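Local atomic coordinates of Mannose/sialic acid-binding lectin (Polygonatum cyrtonema, PDB entry 3A0C), a protein that probably binds carbohydrate, with mannose the sugar it is named for, as an anti-HIV bulb-type plant lectin with the beta-prism II fold. Residues 2-7 with 85-90; 60-65 with 73-78; 81-86 with 98-103. All coordinates share one frame; numbering follows the deposited sequence.

Contact 1: residues 2-7 with 85-90; sequences NSLSSP and YVLVLQ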
ATOM      1  N   ASN A   2      -5.574  -4.218  -1.362  1.00 15.90           N
ATOM      2  CA  ASN A   2      -5.457  -3.918   0.054  1.00 16.30           C
ATOM      3  C   ASN A   2      -4.854  -2.530   0.246  1.00 16.26           C
ATOM      4  O   ASN A   2      -4.142  -2.277   1.220  1.00 17.89           O
ATOM      5  CB  ASN A   2      -4.609  -4.970   0.786  1.00 15.73           C
ATOM      6  CG  ASN A   2      -3.185  -4.998   0.315  1.00 15.30           C
ATOM      7  OD1 ASN A   2      -2.881  -5.588  -0.714  1.00 18.66           O
ATOM      8  ND2 ASN A   2      -2.295  -4.351   1.062  1.00 15.43           N
ATOM      9  N   SER A   3      -5.138  -1.626  -0.689  1.00 15.88           N
ATOM     10  CA  SER A   3      -4.619  -0.259  -0.592  1.00 14.13           C
ATOM     11  C   SER A   3      -5.614   0.741  -1.150  1.00 12.46           C
ATOM     12  O   SER A   3      -6.415   0.414  -2.014  1.00 13.71           O
ATOM     13  CB  SER A   3      -3.297  -0.118  -1.357  1.00 14.30           C
ATOM     14  OG  SER A   3      -3.533  -0.021  -2.748  1.00 10.85           O
ATOM     15  N   LEU A   4      -5.564   1.956  -0.629  1.00 12.30           N
ATOM     16  CA  LEU A   4      -6.431   3.046  -1.068  1.00 12.74           C
ATOM     17  C   LEU A   4      -5.518   4.266  -1.152  1.00 12.51           C
ATOM     18  O   LEU A   4      -5.011   4.731  -0.137  1.00 12.07           O
ATOM     19  CB  LEU A   4      -7.540   3.329  -0.046  1.00 12.76           C
ATOM     20  CG  LEU A   4      -8.451   4.514  -0.408  1.00 14.21           C
ATOM     21  CD1 LEU A   4      -9.466   4.044  -1.430  1.00 12.73           C
ATOM     22  CD2 LEU A   4      -9.167   5.071   0.831  1.00 14.44           C
ATOM     23  N   SER A   5      -5.305   4.788  -2.349  1.00 12.73           N
ATOM     24  CA  SER A   5      -4.419   5.930  -2.493  1.00 15.41           C
ATOM     25  C   SER A   5      -5.104   7.266  -2.756  1.00 14.68           C
ATOM     26  O   SER A   5      -6.148   7.324  -3.390  1.00 14.84           O
ATOM     27  CB  SER A   5      -3.381   5.648  -3.579  1.00 15.19           C
ATOM     28  OG  SER A   5      -4.006   5.400  -4.820  1.00 21.44           O
ATOM     29  N   SER A   6      -4.490   8.332  -2.252  1.00 15.52           N
ATOM     30  CA  SER A   6      -4.990   9.691  -2.405  1.00 17.80           C
ATOM     31  C   SER A   6      -5.329  10.016  -3.858  1.00 17.88           C
ATOM     32  O   SER A   6      -4.539   9.742  -4.745  1.00 17.41           O
ATOM     33  CB  SER A   6      -3.918  10.678  -1.934  1.00 18.35           C
ATOM     34  OG  SER A   6      -3.393  10.287  -0.686  1.00 22.83           O
ATOM     35  N   PRO A   7      -6.486  10.649  -4.115  1.00 18.58           N
ATOM     36  CA  PRO A   7      -7.512  11.082  -3.156  1.00 19.62           C
ATOM     37  C   PRO A   7      -8.730  10.192  -3.309  1.00 19.22           C
ATOM     38  O   PRO A   7      -9.862  10.656  -3.253  1.00 21.06           O
ATOM     39  CB  PRO A   7      -7.796  12.508  -3.590  1.00 19.78           C
ATOM     40  CG  PRO A   7      -7.797  12.353  -5.080  1.00 20.48           C
ATOM     41  CD  PRO A   7      -6.603  11.421  -5.364  1.00 18.92           C
ATOM     42  N   TYR A  85      -0.679  10.243  -0.843  1.00 17.59           N
ATOM     43  CA  TYR A  85      -0.514   9.270   0.235  1.00 16.19           C
ATOM     44  C   TYR A  85      -1.267   7.982  -0.073  1.00 15.73           C
ATOM     45  O   TYR A  85      -1.983   7.885  -1.083  1.00 15.20           O
ATOM     46  CB  TYR A  85      -1.034   9.848   1.554  1.00 17.32           C
ATOM     47  CG  TYR A  85      -0.292  11.075   2.013  1.00 17.57           C
ATOM     48  CD1 TYR A  85      -0.411  12.289   1.325  1.00 18.69           C
ATOM     49  CD2 TYR A  85       0.560  11.020   3.114  1.00 19.09           C
ATOM     50  CE1 TYR A  85       0.313  13.426   1.725  1.00 19.99           C
ATOM     51  CE2 TYR A  85       1.289  12.147   3.530  1.00 21.08           C
ATOM     52  CZ  TYR A  85       1.162  13.346   2.828  1.00 21.73           C
ATOM     53  OH  TYR A  85       1.880  14.455   3.225  1.00 21.43           O
ATOM     54  N   VAL A  86      -1.119   6.999   0.812  1.00 14.39           N
ATOM     55  CA  VAL A  86      -1.762   5.710   0.613  1.00 13.66           C
ATOM     56  C   VAL A  86      -2.173   5.108   1.962  1.00 13.82           C
ATOM     57  O   VAL A  86      -1.483   5.280   2.966  1.00 16.20           O
ATOM     58  CB  VAL A  86      -0.789   4.714  -0.152  1.00 13.22           C
ATOM     59  CG1 VAL A  86       0.404   4.331   0.740  1.00 10.68           C
ATOM     60  CG2 VAL A  86      -1.543   3.477  -0.621  1.00 11.25           C
ATOM     61  N   LEU A  87      -3.306   4.420   1.972  1.00 13.42           N
ATOM     62  CA  LEU A  87      -3.829   3.755   3.160  1.00 11.72           C
ATOM     63  C   LEU A  87      -3.630   2.266   2.868  1.00 11.94           C
ATOM     64  O   LEU A  87      -4.191   1.746   1.899  1.00 13.76           O
ATOM     65  CB  LEU A  87      -5.318   4.071   3.303  1.00 12.00           C
ATOM     66  CG  LEU A  87      -6.097   3.602   4.533  1.00 14.21           C
ATOM     67  CD1 LEU A  87      -7.544   4.042   4.391  1.00 18.50           C
ATOM     68  CD2 LEU A  87      -6.046   2.100   4.665  1.00 18.10           C
ATOM     69  N   VAL A  88      -2.845   1.580   3.697  1.00 10.68           N
ATOM     70  CA  VAL A  88      -2.561   0.164   3.477  1.00 10.77           C
ATOM     71  C   VAL A  88      -3.020  -0.808   4.583  1.00 10.68           C
ATOM     72  O   VAL A  88      -2.673  -0.647   5.758  1.00 10.68           O
ATOM     73  CB  VAL A  88      -1.004  -0.045   3.236  1.00 10.68           C
ATOM     74  CG1 VAL A  88      -0.667  -1.518   2.990  1.00 10.68           C
ATOM     75  CG2 VAL A  88      -0.551   0.803   2.068  1.00 10.68           C
ATOM     76  N   LEU A  89      -3.813  -1.805   4.187  1.00 11.29           N
ATOM     77  CA  LEU A  89      -4.248  -2.876   5.086  1.00 12.66           C
ATOM     78  C   LEU A  89      -3.146  -3.943   4.895  1.00 13.85           C
ATOM     79  O   LEU A  89      -3.035  -4.571   3.831  1.00 16.05           O
ATOM     80  CB  LEU A  89      -5.609  -3.433   4.662  1.00 11.50           C
ATOM     81  CG  LEU A  89      -5.988  -4.807   5.252  1.00 11.78           C
ATOM     82  CD1 LEU A  89      -5.996  -4.788   6.786  1.00 10.68           C
ATOM     83  CD2 LEU A  89      -7.352  -5.218   4.698  1.00 11.44           C
ATOM     84  N   GLN A  90      -2.333  -4.133   5.929  1.00 16.24           N
ATOM     85  CA  GLN A  90      -1.194  -5.048   5.888  1.00 16.03           C
ATOM     86  C   GLN A  90      -1.435  -6.475   6.358  1.00 15.92           C
ATOM     87  O   GLN A  90      -2.311  -6.732   7.175  1.00 14.81           O
ATOM     88  CB  GLN A  90      -0.047  -4.433   6.698  1.00 15.75           C
ATOM     89  CG  GLN A  90       0.377  -3.066   6.183  1.00 14.52           C
ATOM     90  CD  GLN A  90       1.466  -2.417   7.018  1.00 13.21           C
ATOM     91  OE1 GLN A  90       2.092  -1.449   6.584  1.00 15.75           O
ATOM     92  NE2 GLN A  90       1.691  -2.933   8.214  1.00 11.19           N
TER
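Tyr85 and Ser6 open the pairing with two bonds: Ser6 OG accepts from Tyr85 N at 2.7 Å, while Ser6 N returns a nearly straight bond (171°) to Tyr85 O at 2.8 Å. Ser6 OG stands anti to its carbonyl carbon (chi1 -48°), which turns it to the Tyr85 side, near the ring plane at the edge; His58 O is a further partner of this hydroxyl. Val86 forms a non-hydrogen-bonded pair with Ser5, and its CG2 lies between Ser5 CB and Ser3 CB, 4.1 Å from each. Leu87 and Leu4 exchange backbone bonds in both directions, the shorter being Leu87 N to Leu4 O at 2.7 Å. Their side chains cross on the inner face, Leu87 CD1 meeting Leu4 CD2 at 4.0 Å. On the other face Val88 CG1 lies alongside the Asn2 amide. Leu89 N donates to Asn2 O at 3.0 Å, and Asn2 ND2 answers with a bent bond to Leu89 O at 2.9 Å; the Asn2 amide is also held by Asn2 and Ser3 of the second subunit. The strands run antiparallel, with 86-89 central between 3-5 and 95-104. Beneath them, Leu87 and Leu89 sink against Leu16 and Leu24 of strands 15-18 and 22-26, and Leu87 also meets Leu55 and Leu57 of strand 54-57.

Contact 2: residues 60-65 with 73-78; sequences NGNLVI and IWQTKT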
ATOM      1  N   ASN A  60      -3.359  15.305   1.316  1.00 21.74           N
ATOM      2  CA  ASN A  60      -2.532  15.874   2.377  1.00 19.65           C
ATOM      3  C   ASN A  60      -2.315  14.897   3.535  1.00 18.39           C
ATOM      4  O   ASN A  60      -1.706  15.243   4.542  1.00 17.62           O
ATOM      5  CB  ASN A  60      -3.104  17.210   2.881  1.00 20.67           C
ATOM      6  CG  ASN A  60      -4.450  17.066   3.556  1.00 20.65           C
ATOM      7  OD1 ASN A  60      -5.079  16.015   3.509  1.00 22.16           O
ATOM      8  ND2 ASN A  60      -4.905  18.138   4.187  1.00 22.02           N
ATOM      9  N   GLY A  61      -2.803  13.669   3.374  1.00 17.79           N
ATOM     10  CA  GLY A  61      -2.594  12.659   4.392  1.00 15.50           C
ATOM     11  C   GLY A  61      -3.703  12.532   5.397  1.00 13.42           C
ATOM     12  O   GLY A  61      -3.632  11.695   6.290  1.00 14.22           O
ATOM     13  N   ASN A  62      -4.733  13.347   5.251  1.00 12.47           N
ATOM     14  CA  ASN A  62      -5.844  13.294   6.181  1.00 12.31           C
ATOM     15  C   ASN A  62      -6.877  12.277   5.722  1.00 12.94           C
ATOM     16  O   ASN A  62      -7.350  12.331   4.591  1.00 13.89           O
ATOM     17  CB  ASN A  62      -6.479  14.692   6.335  1.00 10.89           C
ATOM     18  CG  ASN A  62      -7.467  14.767   7.495  1.00 10.68           C
ATOM     19  OD1 ASN A  62      -7.242  14.181   8.550  1.00 11.76           O
ATOM     20  ND2 ASN A  62      -8.550  15.497   7.308  1.00 11.93           N
ATOM     21  N   LEU A  63      -7.210  11.338   6.607  1.00 14.07           N
ATOM     22  CA  LEU A  63      -8.196  10.301   6.323  1.00 15.26           C
ATOM     23  C   LEU A  63      -9.509  10.724   7.002  1.00 15.78           C
ATOM     24  O   LEU A  63      -9.576  10.825   8.231  1.00 17.72           O
ATOM     25  CB  LEU A  63      -7.704   8.973   6.880  1.00 13.58           C
ATOM     26  CG  LEU A  63      -8.548   7.759   6.532  1.00 13.00           C
ATOM     27  CD1 LEU A  63      -8.563   7.528   5.027  1.00 12.10           C
ATOM     28  CD2 LEU A  63      -7.964   6.578   7.255  1.00 13.61           C
ATOM     29  N   VAL A  64     -10.549  10.959   6.203  1.00 16.10           N
ATOM     30  CA  VAL A  64     -11.829  11.438   6.718  1.00 14.25           C
ATOM     31  C   VAL A  64     -13.058  10.612   6.341  1.00 14.77           C
ATOM     32  O   VAL A  64     -13.126  10.054   5.245  1.00 15.09           O
ATOM     33  CB  VAL A  64     -12.062  12.884   6.215  1.00 14.27           C
ATOM     34  CG1 VAL A  64     -13.282  13.502   6.889  1.00 12.64           C
ATOM     35  CG2 VAL A  64     -10.800  13.710   6.431  1.00 13.22           C
ATOM     36  N   ILE A  65     -14.024  10.530   7.260  1.00 14.73           N
ATOM     37  CA  ILE A  65     -15.277   9.823   6.996  1.00 15.52           C
ATOM     38  C   ILE A  65     -16.341  10.917   6.829  1.00 16.33           C
ATOM     39  O   ILE A  65     -16.514  11.752   7.706  1.00 15.86           O
ATOM     40  CB  ILE A  65     -15.703   8.876   8.166  1.00 15.61           C
ATOM     41  CG1 ILE A  65     -14.828   7.618   8.195  1.00 14.65           C
ATOM     42  CG2 ILE A  65     -17.168   8.445   7.994  1.00 15.22           C
ATOM     43  CD1 ILE A  65     -15.163   6.668   9.335  1.00 12.67           C
ATOM     44  N   ILE A  73     -17.717  13.195   9.845  1.00 18.93           N
ATOM     45  CA  ILE A  73     -18.090  12.273  10.916  1.00 18.90           C
ATOM     46  C   ILE A  73     -16.888  11.772  11.732  1.00 19.63           C
ATOM     47  O   ILE A  73     -17.012  11.513  12.931  1.00 20.90           O
ATOM     48  CB  ILE A  73     -18.830  11.039  10.331  1.00 18.06           C
ATOM     49  CG1 ILE A  73     -20.117  11.481   9.625  1.00 17.26           C
ATOM     50  CG2 ILE A  73     -19.100  10.019  11.415  1.00 19.54           C
ATOM     51  CD1 ILE A  73     -21.056  12.269  10.459  1.00 14.32           C
ATOM     52  N   TRP A  74     -15.729  11.663  11.081  1.00 18.13           N
ATOM     53  CA  TRP A  74     -14.514  11.144  11.712  1.00 16.91           C
ATOM     54  C   TRP A  74     -13.306  11.528  10.847  1.00 17.16           C
ATOM     55  O   TRP A  74     -13.430  11.667   9.632  1.00 17.48           O
ATOM     56  CB  TRP A  74     -14.633   9.616  11.809  1.00 16.07           C
ATOM     57  CG  TRP A  74     -13.477   8.872  12.409  1.00 16.19           C
ATOM     58  CD1 TRP A  74     -13.340   8.494  13.708  1.00 15.72           C
ATOM     59  CD2 TRP A  74     -12.321   8.364  11.719  1.00 16.85           C
ATOM     60  NE1 TRP A  74     -12.177   7.778  13.876  1.00 17.71           N
ATOM     61  CE2 TRP A  74     -11.533   7.685  12.670  1.00 17.91           C
ATOM     62  CE3 TRP A  74     -11.879   8.419  10.388  1.00 17.30           C
ATOM     63  CZ2 TRP A  74     -10.324   7.066  12.335  1.00 18.12           C
ATOM     64  CZ3 TRP A  74     -10.684   7.804  10.057  1.00 17.09           C
ATOM     65  CH2 TRP A  74      -9.919   7.136  11.027  1.00 16.67           C
ATOM     66  N   GLN A  75     -12.146  11.693  11.477  1.00 16.89           N
ATOM     67  CA  GLN A  75     -10.931  12.059  10.759  1.00 17.64           C
ATOM     68  C   GLN A  75      -9.704  11.780  11.609  1.00 16.56           C
ATOM     69  O   GLN A  75      -9.747  11.890  12.830  1.00 16.32           O
ATOM     70  CB  GLN A  75     -10.943  13.548  10.401  1.00 19.84           C
ATOM     71  CG  GLN A  75     -10.863  14.452  11.612  1.00 24.58           C
ATOM     72  CD  GLN A  75     -10.906  15.915  11.252  1.00 28.45           C
ATOM     73  OE1 GLN A  75     -10.076  16.390  10.478  1.00 31.93           O
ATOM     74  NE2 GLN A  75     -11.875  16.646  11.812  1.00 30.20           N
ATOM     75  N   THR A  76      -8.601  11.427  10.964  1.00 15.65           N
ATOM     76  CA  THR A  76      -7.387  11.150  11.711  1.00 17.73           C
ATOM     77  C   THR A  76      -6.699  12.486  11.954  1.00 19.45           C
ATOM     78  O   THR A  76      -5.799  12.602  12.797  1.00 20.34           O
ATOM     79  CB  THR A  76      -6.440  10.229  10.919  1.00 13.69           C
ATOM     80  OG1 THR A  76      -5.946  10.929   9.771  1.00 11.99           O
ATOM     81  CG2 THR A  76      -7.177   9.008  10.452  1.00 14.02           C
ATOM     82  N   LYS A  77      -7.146  13.487  11.199  1.00 21.75           N
ATOM     83  CA  LYS A  77      -6.613  14.848  11.267  1.00 23.06           C
ATOM     84  C   LYS A  77      -5.089  14.895  11.083  1.00 22.54           C
ATOM     85  O   LYS A  77      -4.413  15.778  11.587  1.00 21.40           O
ATOM     86  CB  LYS A  77      -7.017  15.496  12.591  1.00 23.91           C
ATOM     87  CG  LYS A  77      -6.678  16.969  12.680  1.00 27.39           C
ATOM     88  CD  LYS A  77      -7.421  17.639  13.826  1.00 29.71           C
ATOM     89  CE  LYS A  77      -6.853  19.021  14.111  1.00 29.71           C
ATOM     90  NZ  LYS A  77      -7.668  19.756  15.116  1.00 31.16           N
ATOM     91  N   THR A  78      -4.566  13.936  10.331  1.00 23.60           N
ATOM     92  CA  THR A  78      -3.134  13.832  10.072  1.00 22.95           C
ATOM     93  C   THR A  78      -2.802  14.448   8.718  1.00 24.66           C
ATOM     94  O   THR A  78      -2.123  13.841   7.889  1.00 25.56           O
ATOM     95  CB  THR A  78      -2.709  12.372  10.052  1.00 20.26           C
ATOM     96  OG1 THR A  78      -3.466  11.688   9.052  1.00 20.67           O
ATOM     97  CG2 THR A  78      -2.954  11.724  11.410  1.00 19.41           C
TER
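Ile65 packs on Ile73 and Trp74 together, because two residues of the second strand face this one. Its CB rests on Trp74 CB at 3.9 Å. From there the side chain divides: CG2 turns to Ile73 CB, also 3.9 Å away, while CG1, anti to the carbonyl carbon (chi1 -74°), heads for the indole and meets Trp74 CE3 at 3.8 Å. The tip, CD1, stays with the same partner, touching Trp74 CB and CE3 about equally. The branch thus lies obliquely against the six-membered ring of the indole, whose next atom along, CZ3, approaches Leu63 CD2.

The backbone follows the same pattern. Ile65 N gives a straight, short bond to Trp74 O (2.7 Å), and Ile65 O takes a firm bond from Ile73 N, running nearly along the C=O axis, with only a weak one from Trp74 N. Further down, Val64 and Gln75 form a non-hydrogen-bonded pair with side chains alongside each other, and Thr76 N donates to Leu63 O at 3.0 Å, in the plane of the carbonyl. Thr76 CG2 fits against Leu63 CB at 3.6 Å. Beyond the strands two threonine hydroxyls bond in series: Thr76 OG1 donates to Thr78 OG1, which in turn donates to Gly61 O at 2.8 Å from above the carbonyl plane, and Asn60 OD1 closes an Asx turn on Asn62 N. Trp103 of the second subunit packs on Leu63 and Thr76. The whole is an antiparallel beta hairpin of strands 63-66 and 72-75 with a classic beta bulge at Ile73 and Trp74 opposite Ile65, forming one edge of a four-stranded sheet of the beta-prism II lectin fold.

Contact 3: residues 81-86 with 98-103; sequences KEDHYV and YGPVVW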
ATOM      1  N   LYS A  81       1.798  17.915   4.309  1.00 28.20           N
ATOM      2  CA  LYS A  81       2.199  18.284   2.954  1.00 27.21           C
ATOM      3  C   LYS A  81       1.292  17.754   1.865  1.00 26.71           C
ATOM      4  O   LYS A  81       1.053  16.550   1.760  1.00 27.74           O
ATOM      5  CB  LYS A  81       3.636  17.832   2.676  1.00 27.75           C
ATOM      6  CG  LYS A  81       4.035  17.953   1.214  1.00 27.70           C
ATOM      7  CD  LYS A  81       5.532  18.059   1.023  1.00 26.88           C
ATOM      8  CE  LYS A  81       5.917  17.684  -0.416  1.00 26.73           C
ATOM      9  NZ  LYS A  81       5.082  18.335  -1.470  1.00 22.51           N
ATOM     10  N   GLU A  82       0.798  18.681   1.055  1.00 25.71           N
ATOM     11  CA  GLU A  82      -0.080  18.385  -0.066  1.00 26.23           C
ATOM     12  C   GLU A  82       0.725  17.624  -1.118  1.00 25.44           C
ATOM     13  O   GLU A  82       1.535  18.212  -1.818  1.00 25.29           O
ATOM     14  CB  GLU A  82      -0.600  19.706  -0.635  1.00 27.84           C
ATOM     15  CG  GLU A  82      -1.474  19.589  -1.847  1.00 31.39           C
ATOM     16  CD  GLU A  82      -2.710  18.781  -1.588  1.00 33.79           C
ATOM     17  OE1 GLU A  82      -3.431  19.072  -0.613  1.00 35.95           O
ATOM     18  OE2 GLU A  82      -2.960  17.854  -2.377  1.00 37.47           O
ATOM     19  N   ASP A  83       0.500  16.318  -1.221  1.00 24.93           N
ATOM     20  CA  ASP A  83       1.236  15.478  -2.165  1.00 24.62           C
ATOM     21  C   ASP A  83       0.307  14.324  -2.534  1.00 24.06           C
ATOM     22  O   ASP A  83      -0.791  14.548  -3.049  1.00 22.95           O
ATOM     23  CB  ASP A  83       2.519  14.952  -1.484  1.00 26.70           C
ATOM     24  CG  ASP A  83       3.523  14.353  -2.465  1.00 27.39           C
ATOM     25  OD1 ASP A  83       3.187  13.362  -3.140  1.00 28.68           O
ATOM     26  OD2 ASP A  83       4.658  14.874  -2.552  1.00 29.51           O
ATOM     27  N   HIS A  84       0.758  13.100  -2.265  1.00 23.13           N
ATOM     28  CA  HIS A  84      -0.016  11.884  -2.513  1.00 20.64           C
ATOM     29  C   HIS A  84       0.342  10.880  -1.418  1.00 18.84           C
ATOM     30  O   HIS A  84       1.509  10.717  -1.089  1.00 17.71           O
ATOM     31  CB  HIS A  84       0.299  11.310  -3.898  1.00 23.12           C
ATOM     32  CG  HIS A  84      -0.355  12.056  -5.023  1.00 24.18           C
ATOM     33  ND1 HIS A  84      -1.727  12.104  -5.193  1.00 23.36           N
ATOM     34  CD2 HIS A  84       0.173  12.811  -6.016  1.00 22.65           C
ATOM     35  CE1 HIS A  84      -2.010  12.858  -6.241  1.00 22.30           C
ATOM     36  NE2 HIS A  84      -0.876  13.299  -6.757  1.00 22.56           N
ATOM     37  N   TYR A  85      -0.679  10.243  -0.843  1.00 17.59           N
ATOM     38  CA  TYR A  85      -0.514   9.270   0.235  1.00 16.19           C
ATOM     39  C   TYR A  85      -1.267   7.982  -0.073  1.00 15.73           C
ATOM     40  O   TYR A  85      -1.983   7.885  -1.083  1.00 15.20           O
ATOM     41  CB  TYR A  85      -1.034   9.848   1.554  1.00 17.32           C
ATOM     42  CG  TYR A  85      -0.292  11.075   2.013  1.00 17.57           C
ATOM     43  CD1 TYR A  85      -0.411  12.289   1.325  1.00 18.69           C
ATOM     44  CD2 TYR A  85       0.560  11.020   3.114  1.00 19.09           C
ATOM     45  CE1 TYR A  85       0.313  13.426   1.725  1.00 19.99           C
ATOM     46  CE2 TYR A  85       1.289  12.147   3.530  1.00 21.08           C
ATOM     47  CZ  TYR A  85       1.162  13.346   2.828  1.00 21.73           C
ATOM     48  OH  TYR A  85       1.880  14.455   3.225  1.00 21.43           O
ATOM     49  N   VAL A  86      -1.119   6.999   0.812  1.00 14.39           N
ATOM     50  CA  VAL A  86      -1.762   5.710   0.613  1.00 13.66           C
ATOM     51  C   VAL A  86      -2.173   5.108   1.962  1.00 13.82           C
ATOM     52  O   VAL A  86      -1.483   5.280   2.966  1.00 16.20           O
ATOM     53  CB  VAL A  86      -0.789   4.714  -0.152  1.00 13.22           C
ATOM     54  CG1 VAL A  86       0.404   4.331   0.740  1.00 10.68           C
ATOM     55  CG2 VAL A  86      -1.543   3.477  -0.621  1.00 11.25           C
ATOM     56  N   TYR A  98       0.721   6.010   4.584  1.00 10.68           N
ATOM     57  CA  TYR A  98       2.096   6.393   4.260  1.00 11.03           C
ATOM     58  C   TYR A  98       2.111   7.555   3.275  1.00 11.27           C
ATOM     59  O   TYR A  98       1.170   7.733   2.501  1.00 13.71           O
ATOM     60  CB  TYR A  98       2.876   5.225   3.624  1.00 10.68           C
ATOM     61  CG  TYR A  98       3.088   3.996   4.494  1.00 11.34           C
ATOM     62  CD1 TYR A  98       2.191   2.917   4.450  1.00 10.68           C
ATOM     63  CD2 TYR A  98       4.232   3.870   5.281  1.00 10.68           C
ATOM     64  CE1 TYR A  98       2.440   1.748   5.152  1.00 10.68           C
ATOM     65  CE2 TYR A  98       4.489   2.703   5.989  1.00 10.68           C
ATOM     66  CZ  TYR A  98       3.595   1.647   5.915  1.00 11.02           C
ATOM     67  OH  TYR A  98       3.883   0.475   6.574  1.00 11.88           O
ATOM     68  N   GLY A  99       3.189   8.327   3.292  1.00 13.32           N
ATOM     69  CA  GLY A  99       3.321   9.456   2.387  1.00 15.08           C
ATOM     70  C   GLY A  99       4.315  10.491   2.894  1.00 16.62           C
ATOM     71  O   GLY A  99       4.683  10.464   4.072  1.00 16.61           O
ATOM     72  N   PRO A 100       4.743  11.439   2.040  1.00 18.67           N
ATOM     73  CA  PRO A 100       4.320  11.559   0.636  1.00 19.09           C
ATOM     74  C   PRO A 100       4.957  10.502  -0.282  1.00 19.64           C
ATOM     75  O   PRO A 100       5.508   9.499   0.170  1.00 19.29           O
ATOM     76  CB  PRO A 100       4.773  12.977   0.249  1.00 19.21           C
ATOM     77  CG  PRO A 100       5.004  13.680   1.562  1.00 21.14           C
ATOM     78  CD  PRO A 100       5.586  12.588   2.425  1.00 18.36           C
ATOM     79  N   VAL A 101       4.881  10.747  -1.581  1.00 19.10           N
ATOM     80  CA  VAL A 101       5.454   9.846  -2.562  1.00 19.80           C
ATOM     81  C   VAL A 101       6.984  10.019  -2.571  1.00 19.07           C
ATOM     82  O   VAL A 101       7.493  11.135  -2.550  1.00 18.85           O
ATOM     83  CB  VAL A 101       4.888  10.151  -3.963  1.00 20.72           C
ATOM     84  CG1 VAL A 101       3.389   9.929  -3.992  1.00 18.38           C
ATOM     85  CG2 VAL A 101       5.177  11.583  -4.328  1.00 23.14           C
ATOM     86  N   VAL A 102       7.717   8.911  -2.591  1.00 19.28           N
ATOM     87  CA  VAL A 102       9.178   8.957  -2.594  1.00 18.69           C
ATOM     88  C   VAL A 102       9.735   8.608  -3.967  1.00 18.08           C
ATOM     89  O   VAL A 102      10.738   9.168  -4.403  1.00 18.41           O
ATOM     90  CB  VAL A 102       9.761   7.954  -1.565  1.00 19.41           C
ATOM     91  CG1 VAL A 102      11.282   7.839  -1.731  1.00 18.76           C
ATOM     92  CG2 VAL A 102       9.375   8.391  -0.135  1.00 18.84           C
ATOM     93  N   TRP A 103       9.055   7.691  -4.643  1.00 17.83           N
ATOM     94  CA  TRP A 103       9.474   7.202  -5.939  1.00 16.83           C
ATOM     95  C   TRP A 103       8.310   6.488  -6.604  1.00 15.91           C
ATOM     96  O   TRP A 103       7.422   5.996  -5.923  1.00 16.00           O
ATOM     97  CB  TRP A 103      10.611   6.205  -5.736  1.00 18.49           C
ATOM     98  CG  TRP A 103      11.213   5.622  -6.986  1.00 19.57           C
ATOM     99  CD1 TRP A 103      12.251   6.135  -7.713  1.00 20.68           C
ATOM    100  CD2 TRP A 103      10.872   4.373  -7.605  1.00 19.73           C
ATOM    101  NE1 TRP A 103      12.584   5.286  -8.734  1.00 19.85           N
ATOM    102  CE2 TRP A 103      11.756   4.197  -8.695  1.00 18.78           C
ATOM    103  CE3 TRP A 103       9.906   3.383  -7.344  1.00 17.98           C
ATOM    104  CZ2 TRP A 103      11.710   3.075  -9.523  1.00 19.71           C
ATOM    105  CZ3 TRP A 103       9.861   2.259  -8.168  1.00 17.27           C
ATOM    106  CH2 TRP A 103      10.758   2.117  -9.244  1.00 18.63           C
TER
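Val86 O accepts from Tyr98 N at 2.8 Å and Val86 N donates back to Tyr98 O, both donors lying in the carbonyl planes. This hydrogen-bonded antiparallel pair joins strands 86-89 and 95-104, a beta hairpin of the beta-prism II fold. Val86 CG1 meets Tyr98 CB beside it, while the Tyr98 hydroxyl reaches on to Gln90. Past the pair the chains diverge, and the second segment, with a cis peptide bond between Gly99 and Pro100, passes along the Tyr85 ring. Gly99, with no side chain, brings its CA within 3.3 Å of Tyr85 CD2, and Pro100 CA sits 4.2 Å above one ring face, offset toward the rim. Pro100 CG continues alongside to the Tyr85 hydroxyl end. Further out, chi1 of -166° swings Asp83 CG away from its own N, and the side chain meets that of Pro100 at about a right angle, Asp83 CG touching Pro100 CB at 3.3 Å; Asp83 OD1 takes a long, weak bond from Val101 N. His84 CB packs on Val101 CG1. Tyr98, Val101 and Trp103 pair with an antiparallel strand of the second subunit, so this sheet runs on across the dimer interface. The Tyr85 ring is fixed at its far end as well, where OH donates to Lys81 O at 2.7 Å, in the carbonyl plane and on a lone pair.

Contacts 1 and 3 share Tyr85 and Val86 and lie in one antiparallel sheet: strand 86-89 pairs with 3-5 in contact 1 and with 95-104 in contact 3, their centres about 11 Å apart. Contact 2 belongs to a different four-stranded sheet of the prism, with its centre about 13 Å from contact 1 and 15 Å from contact 3. Along the chain, contact 1 brings the N-terminal strand back to 86-89, enclosing the hairpin of contact 2; contact 3 follows that hairpin. The Tyr85 ring joins all three, packing against Asn60 and Gly61, and Leu87 meets Leu63 between the sheets. All three contacts touch the second subunit, into which the sheet of contacts 1 and 3 continues.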